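Local coordinates for SxtG (PDB 6U1R), which is an amidinotransferase of the saxitoxin biosynthetic pathway, probably moving an amidino group from a donor to an acceptor amine through a covalent amidino-cysteine intermediate, at residues 220-228 against 372-383; 41-49 against 86-97. One frame throughout, in Å; residues are numbered along the deposited sequence.

Contact 1 of 2, residues 220-228 against 372-383; sequences VRCGRDIFG and DVRRRGTLQSYF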
loop_
_atom_site.group_PDB
_atom_site.type_symbol
_atom_site.label_atom_id
_atom_site.label_comp_id
_atom_site.label_asym_id
_atom_site.label_seq_id
_atom_site.Cartn_x
_atom_site.Cartn_y
_atom_site.Cartn_z
ATOM N N VAL A 220 -19.695 -3.130 1.607
ATOM C CA VAL A 220 -20.257 -3.634 2.858
ATOM C C VAL A 220 -20.079 -5.147 2.887
ATOM O O VAL A 220 -20.031 -5.804 1.842
ATOM C CB VAL A 220 -21.744 -3.250 3.044
ATOM C CG1 VAL A 220 -21.851 -1.803 3.449
ATOM C CG2 VAL A 220 -22.543 -3.519 1.768
ATOM N N ARG A 221 -19.962 -5.704 4.101
ATOM C CA ARG A 221 -19.434 -7.058 4.309
ATOM C C ARG A 221 -20.490 -8.023 4.841
ATOM O O ARG A 221 -21.093 -7.766 5.892
ATOM C CB ARG A 221 -18.260 -7.001 5.287
ATOM C CG ARG A 221 -17.014 -6.246 4.722
ATOM C CD ARG A 221 -16.006 -5.836 5.786
ATOM N NE ARG A 221 -16.714 -5.071 6.801
ATOM C CZ ARG A 221 -16.703 -5.320 8.101
ATOM N NH1 ARG A 221 -15.915 -6.263 8.630
ATOM N NH2 ARG A 221 -17.490 -4.597 8.885
ATOM N N CYS A 222 -20.651 -9.165 4.150
ATOM C CA CYS A 222 -21.571 -10.246 4.549
ATOM C C CYS A 222 -20.851 -11.600 4.566
ATOM O O CYS A 222 -21.239 -12.542 3.875
ATOM C CB CYS A 222 -22.770 -10.355 3.611
ATOM S SG CYS A 222 -23.804 -8.886 3.595
ATOM N N GLY A 223 -19.822 -11.709 5.386
ATOM C CA GLY A 223 -19.032 -12.938 5.414
ATOM C C GLY A 223 -18.296 -13.138 4.108
ATOM O O GLY A 223 -17.591 -12.240 3.628
ATOM N N ARG A 224 -18.461 -14.322 3.508
ATOM C CA ARG A 224 -17.768 -14.642 2.267
ATOM C C ARG A 224 -18.235 -13.801 1.078
ATOM O O ARG A 224 -17.544 -13.782 0.051
ATOM C CB ARG A 224 -17.948 -16.123 1.916
ATOM C CG ARG A 224 -17.186 -17.074 2.816
ATOM C CD ARG A 224 -17.062 -18.461 2.211
ATOM N NE ARG A 224 -16.351 -19.368 3.115
ATOM C CZ ARG A 224 -15.036 -19.553 3.138
ATOM N NH1 ARG A 224 -14.241 -18.903 2.298
ATOM N NH2 ARG A 224 -14.507 -20.412 4.015
ATOM N N ASP A 225 -19.363 -13.108 1.193
ATOM C CA ASP A 225 -19.899 -12.281 0.119
ATOM C C ASP A 225 -19.834 -10.821 0.543
ATOM O O ASP A 225 -20.306 -10.465 1.631
ATOM C CB ASP A 225 -21.329 -12.701 -0.225
ATOM C CG ASP A 225 -21.383 -14.111 -0.734
ATOM O OD1 ASP A 225 -21.017 -14.317 -1.907
ATOM O OD2 ASP A 225 -21.745 -15.017 0.054
ATOM N N ILE A 226 -19.227 -9.994 -0.316
ATOM C CA ILE A 226 -19.044 -8.562 -0.106
ATOM C C ILE A 226 -19.721 -7.827 -1.264
ATOM O O ILE A 226 -19.634 -8.259 -2.421
ATOM C CB ILE A 226 -17.537 -8.222 -0.021
ATOM C CG1 ILE A 226 -16.905 -8.857 1.223
ATOM C CG2 ILE A 226 -17.297 -6.703 -0.013
ATOM C CD1 ILE A 226 -15.395 -8.894 1.198
ATOM N N PHE A 227 -20.424 -6.748 -0.959
ATOM C CA PHE A 227 -21.124 -5.963 -1.974
ATOM C C PHE A 227 -20.441 -4.612 -2.133
ATOM O O PHE A 227 -20.137 -3.954 -1.137
ATOM C CB PHE A 227 -22.590 -5.792 -1.598
ATOM C CG PHE A 227 -23.322 -7.090 -1.546
ATOM C CD1 PHE A 227 -23.911 -7.606 -2.688
ATOM C CD2 PHE A 227 -23.355 -7.835 -0.387
ATOM C CE1 PHE A 227 -24.553 -8.817 -2.665
ATOM C CE2 PHE A 227 -24.003 -9.065 -0.366
ATOM C CZ PHE A 227 -24.595 -9.547 -1.515
ATOM N N GLY A 228 -20.199 -4.210 -3.383
ATOM C CA GLY A 228 -19.588 -2.924 -3.661
ATOM C C GLY A 228 -20.298 -2.227 -4.805
ATOM O O GLY A 228 -21.221 -2.774 -5.415
ATOM N N ASP A 372 -15.170 -1.096 12.751
ATOM C CA ASP A 372 -15.443 -2.209 13.674
ATOM C C ASP A 372 -14.339 -3.257 13.599
ATOM O O ASP A 372 -14.474 -4.292 12.936
ATOM C CB ASP A 372 -16.796 -2.840 13.361
ATOM C CG ASP A 372 -16.916 -3.287 11.919
ATOM O OD1 ASP A 372 -16.557 -2.488 11.036
ATOM O OD2 ASP A 372 -17.367 -4.427 11.662
ATOM N N VAL A 373 -13.269 -3.051 14.374
ATOM C CA VAL A 373 -12.115 -3.939 14.275
ATOM C C VAL A 373 -12.361 -5.302 14.923
ATOM O O VAL A 373 -11.729 -6.286 14.529
ATOM C CB VAL A 373 -10.856 -3.252 14.857
ATOM C CG1 VAL A 373 -10.514 -2.024 14.030
ATOM C CG2 VAL A 373 -11.047 -2.853 16.280
ATOM N N ARG A 374 -13.251 -5.413 15.908
ATOM C CA ARG A 374 -13.503 -6.721 16.520
ATOM C C ARG A 374 -14.990 -6.927 16.758
ATOM O O ARG A 374 -15.605 -6.223 17.567
ATOM C CB ARG A 374 -12.739 -6.918 17.829
ATOM C CG ARG A 374 -12.861 -8.360 18.315
ATOM C CD ARG A 374 -11.814 -8.737 19.362
ATOM N NE ARG A 374 -12.009 -7.993 20.597
ATOM C CZ ARG A 374 -11.335 -6.899 20.947
ATOM N NH1 ARG A 374 -10.410 -6.375 20.160
ATOM N NH2 ARG A 374 -11.604 -6.316 22.099
ATOM N N ARG A 375 -15.545 -7.888 16.026
ATOM C CA ARG A 375 -16.879 -8.434 16.248
ATOM C C ARG A 375 -16.728 -9.934 16.475
ATOM O O ARG A 375 -16.125 -10.632 15.656
ATOM C CB ARG A 375 -17.806 -8.206 15.053
ATOM C CG ARG A 375 -18.192 -6.756 14.765
ATOM C CD ARG A 375 -19.076 -6.688 13.529
ATOM N NE ARG A 375 -19.426 -5.309 13.241
ATOM C CZ ARG A 375 -20.387 -4.636 13.850
ATOM N NH1 ARG A 375 -21.139 -5.218 14.786
ATOM N NH2 ARG A 375 -20.604 -3.360 13.529
ATOM N N ARG A 376 -17.301 -10.434 17.558
ATOM C CA ARG A 376 -17.188 -11.852 17.889
ATOM C C ARG A 376 -17.843 -12.713 16.810
ATOM O O ARG A 376 -19.057 -12.627 16.593
ATOM C CB ARG A 376 -17.849 -12.081 19.249
ATOM C CG ARG A 376 -17.526 -13.399 19.908
ATOM C CD ARG A 376 -17.857 -13.339 21.408
ATOM N NE ARG A 376 -19.274 -13.055 21.661
ATOM C CZ ARG A 376 -19.773 -11.902 22.121
ATOM N NH1 ARG A 376 -18.991 -10.852 22.395
ATOM N NH2 ARG A 376 -21.085 -11.792 22.304
ATOM N N GLY A 377 -17.064 -13.548 16.138
ATOM C CA GLY A 377 -17.627 -14.409 15.118
ATOM C C GLY A 377 -16.574 -15.016 14.214
ATOM O O GLY A 377 -15.368 -14.842 14.405
ATOM N N THR A 378 -17.075 -15.745 13.217
ATOM C CA THR A 378 -16.287 -16.531 12.272
ATOM C C THR A 378 -16.753 -16.230 10.849
ATOM O O THR A 378 -17.755 -15.545 10.637
ATOM C CB THR A 378 -16.432 -18.029 12.563
ATOM O OG1 THR A 378 -17.829 -18.324 12.659
ATOM C CG2 THR A 378 -15.743 -18.418 13.874
ATOM N N LEU A 379 -16.018 -16.756 9.866
ATOM C CA LEU A 379 -16.355 -16.584 8.452
ATOM C C LEU A 379 -17.418 -17.593 8.028
ATOM O O LEU A 379 -17.196 -18.807 8.128
ATOM C CB LEU A 379 -15.113 -16.757 7.582
ATOM C CG LEU A 379 -15.316 -16.601 6.072
ATOM C CD1 LEU A 379 -15.866 -15.200 5.735
ATOM C CD2 LEU A 379 -13.998 -16.849 5.346
ATOM N N GLN A 380 -18.548 -17.093 7.524
ATOM C CA GLN A 380 -19.625 -17.930 7.025
ATOM C C GLN A 380 -20.146 -17.385 5.700
ATOM O O GLN A 380 -19.861 -16.246 5.304
ATOM C CB GLN A 380 -20.740 -18.002 8.052
ATOM C CG GLN A 380 -20.242 -18.568 9.399
ATOM C CD GLN A 380 -20.907 -17.923 10.545
ATOM O OE1 GLN A 380 -20.379 -17.001 11.163
ATOM N NE2 GLN A 380 -22.111 -18.356 10.818
ATOM N N SER A 381 -20.915 -18.221 5.006
ATOM C CA SER A 381 -21.730 -17.797 3.875
ATOM C C SER A 381 -23.194 -17.772 4.296
ATOM O O SER A 381 -23.674 -18.691 4.975
ATOM C CB SER A 381 -21.552 -18.722 2.675
ATOM O OG SER A 381 -20.217 -18.686 2.206
ATOM N N TYR A 382 -23.909 -16.726 3.877
ATOM C CA TYR A 382 -25.246 -16.443 4.384
ATOM C C TYR A 382 -26.353 -16.530 3.341
ATOM O O TYR A 382 -27.520 -16.294 3.683
ATOM C CB TYR A 382 -25.289 -15.035 5.003
ATOM C CG TYR A 382 -24.416 -14.880 6.210
ATOM C CD1 TYR A 382 -23.070 -14.527 6.078
ATOM C CD2 TYR A 382 -24.909 -15.102 7.483
ATOM C CE1 TYR A 382 -22.249 -14.412 7.180
ATOM C CE2 TYR A 382 -24.081 -14.995 8.605
ATOM C CZ TYR A 382 -22.742 -14.645 8.437
ATOM O OH TYR A 382 -21.883 -14.534 9.525
ATOM N N PHE A 383 -26.036 -16.823 2.092
ATOM C CA PHE A 383 -27.035 -16.675 1.038
ATOM C C PHE A 383 -27.484 -18.008 0.476
ATOM O O PHE A 383 -28.400 -18.059 -0.363
ATOM C CB PHE A 383 -26.484 -15.771 -0.062
ATOM C CG PHE A 383 -26.324 -14.362 0.389
ATOM C CD1 PHE A 383 -27.380 -13.480 0.294
ATOM C CD2 PHE A 383 -25.134 -13.931 0.963
ATOM C CE1 PHE A 383 -27.253 -12.177 0.741
ATOM C CE2 PHE A 383 -25.001 -12.630 1.403
ATOM C CZ PHE A 383 -26.065 -11.753 1.292
ATOM O OXT PHE A 383 -26.954 -19.036 0.891
HETATM O O HOH W 1 -22.271 -14.764 2.683
HETATM O O HOH W 2 -23.600 -17.069 0.476
#
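R224 and L379 meet where the C-terminal tail of the chain wraps the tip of a β-hairpin, strands 220-222 and 225-228 joined by a type II' turn from C222 to D225. The one direct backbone bond of the wrap runs from R224 N to Q380 O (3.0 Å). G223 has a positive phi that suits glycine, and its lack of a side chain lets G223 CA lie against Q380 O (3.4 Å) in a CA-H...O contact.

Two ordered waters extend the polar seam. One donates to C222 O and D225 OD2 and accepts from Y382 N; the other links D225 OD2 to F383 N. Aspartate suits this place because OD2 can accept both waters while OD1 takes R251 and H253, each oxygen having its own donors.

Packing fills the rest. L379 CD2 sits over the centre of one guanidinium face of R224, 3.6 Å from CZ, while R224 NH1 is salt-bridged to E249. The F383 ring offers its edge to C222 CB and meets F227 obliquely, the planes 68° apart.

At the far end, a salt-bridge network of R221, D372 and R375 ties the hairpin to strand 370-375. The D372 carboxylate, on a CG set between the backbone N and the carbonyl carbon (chi1 55°), can answer three arginines, R136 being the third, and the S30 hydroxyl at once. R221 NH2 approaches D372 OD2 in the guanidinium plane and takes its syn lone pair at 2.8 Å, whereas R375 NE reaches D372 OD2 at 2.7 Å on the anti side but 34° out of the carboxylate plane.

Contact 2 of 2, residues 41-49 against 86-97; sequences IVGSVEGAM and IAVAHKELNEFI
V42 and L93 lie antiparallel alongside each other, V42 CG1 reaching L93 CD1 at 3.5 Å. V42 closes strand 37-42, and the loop beyond it runs along one face of helix 83-102. Strand 37-42, this helix and the parallel neighbouring strand 106-109 make a β-α-β crossover, and the contact packs the first strand's end and its loop against the helix of that unit. With V42 CG1 anti to the backbone N (chi1 180°), that methyl is directed at the helix, where I97 CG1 comes at a slant to it and the F96 ring approaches within 4.4 Å. The other branch of L93, CD2, packs on the carbonyl oxygen of G43 (3.4 Å).

One turn earlier in the helix, at A89, V45 of the loop presents both methyls. CG1 and CG2 each touch A89 CB at 4.1 Å, and the small alanine leaves room for the valine to approach the helix backbone, V45 CG2 being 3.9 Å from H90 N. I86 lies against the V45 carbonyl with CG1, CG2 and CD1, and its CD1 goes on to A48 at the end of the type II turn from V45 to A48. G47 supplies the positive phi that turn requires. S44 OG accepts from E46 N in an ST turn that runs into the type II turn.

At the rim N94 ND2 covers one face of the H90 imidazole. With branched aliphatic side chains and alanine making most of the contact, helix and loop are held together chiefly by shape and by burial of apolar surface.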
loop_
_atom_site.group_PDB
_atom_site.type_symbol
_atom_site.label_atom_id
_atom_site.label_comp_id
_atom_site.label_asym_id
_atom_site.label_seq_id
_atom_site.Cartn_x
_atom_site.Cartn_y
_atom_site.Cartn_z
ATOM N N ILE A 41 -12.890 1.547 16.408
ATOM C CA ILE A 41 -12.211 2.840 16.288
ATOM C C ILE A 41 -13.272 3.875 15.952
ATOM O O ILE A 41 -14.097 3.652 15.060
ATOM C CB ILE A 41 -11.115 2.809 15.203
ATOM C CG1 ILE A 41 -10.096 1.697 15.504
ATOM C CG2 ILE A 41 -10.456 4.186 15.080
ATOM C CD1 ILE A 41 -8.971 1.506 14.443
ATOM N N VAL A 42 -13.270 4.999 16.660
ATOM C CA VAL A 42 -14.197 6.092 16.375
ATOM C C VAL A 42 -13.386 7.280 15.878
ATOM O O VAL A 42 -12.273 7.525 16.353
ATOM C CB VAL A 42 -15.060 6.447 17.603
ATOM C CG1 VAL A 42 -16.006 7.574 17.307
ATOM C CG2 VAL A 42 -15.895 5.233 18.016
ATOM N N GLY A 43 -13.932 8.000 14.906
ATOM C CA GLY A 43 -13.243 9.118 14.306
ATOM C C GLY A 43 -13.130 10.331 15.233
ATOM O O GLY A 43 -13.605 10.357 16.373
ATOM N N SER A 44 -12.466 11.354 14.708
ATOM C CA SER A 44 -12.254 12.613 15.409
ATOM C C SER A 44 -12.474 13.762 14.439
ATOM O O SER A 44 -12.076 13.672 13.271
ATOM C CB SER A 44 -10.834 12.691 15.998
ATOM O OG SER A 44 -10.482 14.026 16.330
ATOM N N VAL A 45 -13.109 14.838 14.912
ATOM C CA VAL A 45 -13.314 16.024 14.089
ATOM C C VAL A 45 -12.308 17.123 14.380
ATOM O O VAL A 45 -12.325 18.157 13.704
ATOM C CB VAL A 45 -14.739 16.589 14.244
ATOM C CG1 VAL A 45 -15.733 15.667 13.613
ATOM C CG2 VAL A 45 -15.085 16.809 15.725
ATOM N N GLU A 46 -11.441 16.957 15.368
ATOM C CA GLU A 46 -10.485 18.004 15.709
ATOM C C GLU A 46 -9.493 18.223 14.570
ATOM O O GLU A 46 -9.030 17.260 13.945
ATOM C CB GLU A 46 -9.748 17.629 16.984
ATOM C CG GLU A 46 -10.680 17.450 18.191
ATOM C CD GLU A 46 -9.942 17.533 19.505
ATOM O OE1 GLU A 46 -9.715 16.477 20.127
ATOM O OE2 GLU A 46 -9.589 18.663 19.905
ATOM N N GLY A 47 -9.176 19.488 14.294
ATOM C CA GLY A 47 -8.224 19.860 13.255
ATOM C C GLY A 47 -8.717 19.660 11.844
ATOM O O GLY A 47 -7.914 19.743 10.904
ATOM N N ALA A 48 -10.012 19.395 11.680
ATOM C CA ALA A 48 -10.593 19.034 10.394
ATOM C C ALA A 48 -10.536 20.196 9.399
ATOM O O ALA A 48 -10.742 21.356 9.762
ATOM C CB ALA A 48 -12.041 18.580 10.594
ATOM N N MET A 49 -10.237 19.861 8.140
ATOM C CA MET A 49 -10.164 20.785 7.014
ATOM C C MET A 49 -11.277 20.465 6.029
ATOM O O MET A 49 -11.593 19.297 5.805
ATOM C CB MET A 49 -8.813 20.672 6.292
ATOM C CG MET A 49 -7.597 20.802 7.211
ATOM S SD MET A 49 -7.425 22.449 7.920
ATOM C CE MET A 49 -7.093 23.408 6.458
ATOM N N ILE A 86 -16.733 22.216 14.535
ATOM C CA ILE A 86 -15.973 21.151 15.176
ATOM C C ILE A 86 -16.436 20.962 16.622
ATOM O O ILE A 86 -16.600 19.827 17.096
ATOM C CB ILE A 86 -14.471 21.463 15.077
ATOM C CG1 ILE A 86 -14.040 21.341 13.611
ATOM C CG2 ILE A 86 -13.658 20.536 15.978
ATOM C CD1 ILE A 86 -12.626 21.833 13.307
ATOM N N ALA A 87 -16.674 22.065 17.335
ATOM C CA ALA A 87 -17.033 21.973 18.749
ATOM C C ALA A 87 -18.374 21.266 18.940
ATOM O O ALA A 87 -18.502 20.376 19.793
ATOM C CB ALA A 87 -17.050 23.364 19.372
ATOM N N VAL A 88 -19.386 21.630 18.144
ATOM C CA VAL A 88 -20.696 20.995 18.301
ATOM C C VAL A 88 -20.626 19.523 17.913
ATOM O O VAL A 88 -21.248 18.668 18.559
ATOM C CB VAL A 88 -21.787 21.742 17.497
ATOM C CG1 VAL A 88 -21.945 23.160 17.993
ATOM C CG2 VAL A 88 -21.493 21.750 16.017
ATOM N N ALA A 89 -19.872 19.197 16.860
ATOM C CA ALA A 89 -19.743 17.803 16.465
ATOM C C ALA A 89 -18.987 17.002 17.513
ATOM O O ALA A 89 -19.291 15.827 17.736
ATOM C CB ALA A 89 -19.039 17.678 15.108
ATOM N N HIS A 90 -17.991 17.612 18.164
ATOM C CA HIS A 90 -17.260 16.886 19.193
ATOM C C HIS A 90 -18.186 16.534 20.348
ATOM O O HIS A 90 -18.077 15.444 20.920
ATOM C CB HIS A 90 -16.056 17.721 19.662
ATOM C CG HIS A 90 -15.029 16.943 20.421
ATOM N ND1 HIS A 90 -14.732 15.625 20.145
ATOM C CD2 HIS A 90 -14.228 17.297 21.455
ATOM C CE1 HIS A 90 -13.790 15.203 20.968
ATOM N NE2 HIS A 90 -13.468 16.198 21.778
ATOM N N LYS A 91 -19.153 17.413 20.651
ATOM C CA LYS A 91 -20.111 17.131 21.719
ATOM C C LYS A 91 -21.002 15.935 21.377
ATOM O O LYS A 91 -21.223 15.053 22.220
ATOM C CB LYS A 91 -20.962 18.367 22.007
ATOM C CG LYS A 91 -21.964 18.161 23.156
ATOM C CD LYS A 91 -22.964 19.306 23.313
ATOM C CE LYS A 91 -23.930 19.014 24.477
ATOM N NZ LYS A 91 -25.079 19.962 24.560
ATOM N N GLU A 92 -21.534 15.886 20.153
ATOM C CA GLU A 92 -22.398 14.761 19.802
ATOM C C GLU A 92 -21.580 13.480 19.666
ATOM O O GLU A 92 -22.039 12.393 20.034
ATOM C CB GLU A 92 -23.180 15.072 18.521
ATOM C CG GLU A 92 -24.153 16.239 18.689
ATOM C CD GLU A 92 -25.143 16.386 17.559
ATOM O OE1 GLU A 92 -24.801 16.055 16.404
ATOM O OE2 GLU A 92 -26.283 16.841 17.833
ATOM N N LEU A 93 -20.358 13.598 19.157
ATOM C CA LEU A 93 -19.434 12.472 19.139
ATOM C C LEU A 93 -19.236 11.892 20.542
ATOM O O LEU A 93 -19.258 10.668 20.733
ATOM C CB LEU A 93 -18.108 12.926 18.535
ATOM C CG LEU A 93 -17.059 11.852 18.308
ATOM C CD1 LEU A 93 -17.518 10.779 17.353
ATOM C CD2 LEU A 93 -15.793 12.510 17.766
ATOM N N ASN A 94 -19.065 12.755 21.541
ATOM C CA ASN A 94 -18.875 12.265 22.903
ATOM C C ASN A 94 -20.093 11.494 23.403
ATOM O O ASN A 94 -19.948 10.473 24.087
ATOM C CB ASN A 94 -18.545 13.439 23.827
ATOM C CG ASN A 94 -17.100 13.872 23.696
ATOM O OD1 ASN A 94 -16.256 13.082 23.286
ATOM N ND2 ASN A 94 -16.803 15.125 24.050
ATOM N N GLU A 95 -21.298 11.958 23.079
ATOM C CA GLU A 95 -22.492 11.228 23.499
ATOM C C GLU A 95 -22.604 9.883 22.775
ATOM O O GLU A 95 -22.987 8.878 23.381
ATOM C CB GLU A 95 -23.742 12.075 23.265
ATOM C CG GLU A 95 -25.032 11.386 23.720
ATOM C CD GLU A 95 -24.949 10.832 25.150
ATOM O OE1 GLU A 95 -24.448 11.547 26.053
ATOM O OE2 GLU A 95 -25.363 9.667 25.366
ATOM N N PHE A 96 -22.294 9.859 21.477
ATOM C CA PHE A 96 -22.244 8.608 20.719
ATOM C C PHE A 96 -21.282 7.614 21.369
ATOM O O PHE A 96 -21.615 6.441 21.569
ATOM C CB PHE A 96 -21.847 8.940 19.268
ATOM C CG PHE A 96 -21.588 7.747 18.388
ATOM C CD1 PHE A 96 -22.459 6.685 18.351
ATOM C CD2 PHE A 96 -20.495 7.739 17.532
ATOM C CE1 PHE A 96 -22.233 5.604 17.514
ATOM C CE2 PHE A 96 -20.256 6.657 16.679
ATOM C CZ PHE A 96 -21.138 5.582 16.667
ATOM N N ILE A 97 -20.089 8.076 21.745
ATOM C CA ILE A 97 -19.133 7.206 22.413
ATOM C C ILE A 97 -19.680 6.731 23.763
ATOM O O ILE A 97 -19.537 5.551 24.123
ATOM C CB ILE A 97 -17.784 7.935 22.559
ATOM C CG1 ILE A 97 -17.121 8.072 21.179
ATOM C CG2 ILE A 97 -16.876 7.206 23.538
ATOM C CD1 ILE A 97 -15.980 9.081 21.117
#

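How the contacts relate
Both contacts reach the same three-stranded sheet, in which strand 37-42 runs antiparallel to strand 370-375. They touch there, V373 CG1 of contact 1 lying 3.9 Å from I41 CD1 of contact 2, although their centres are about 28 Å apart. Contact 2 is the more buried, and its chemistry is correspondingly apolar, with helix 83-102 laid over the strand end and its loop. Contact 1 is only partly buried: from the sheet, the chain leads out to its own C-terminus, and charged groups, backbone atoms and water carry much of the attachment to a hairpin belonging to another sheet. Along the sequence the two follow in series, contact 2 closing before contact 1 opens.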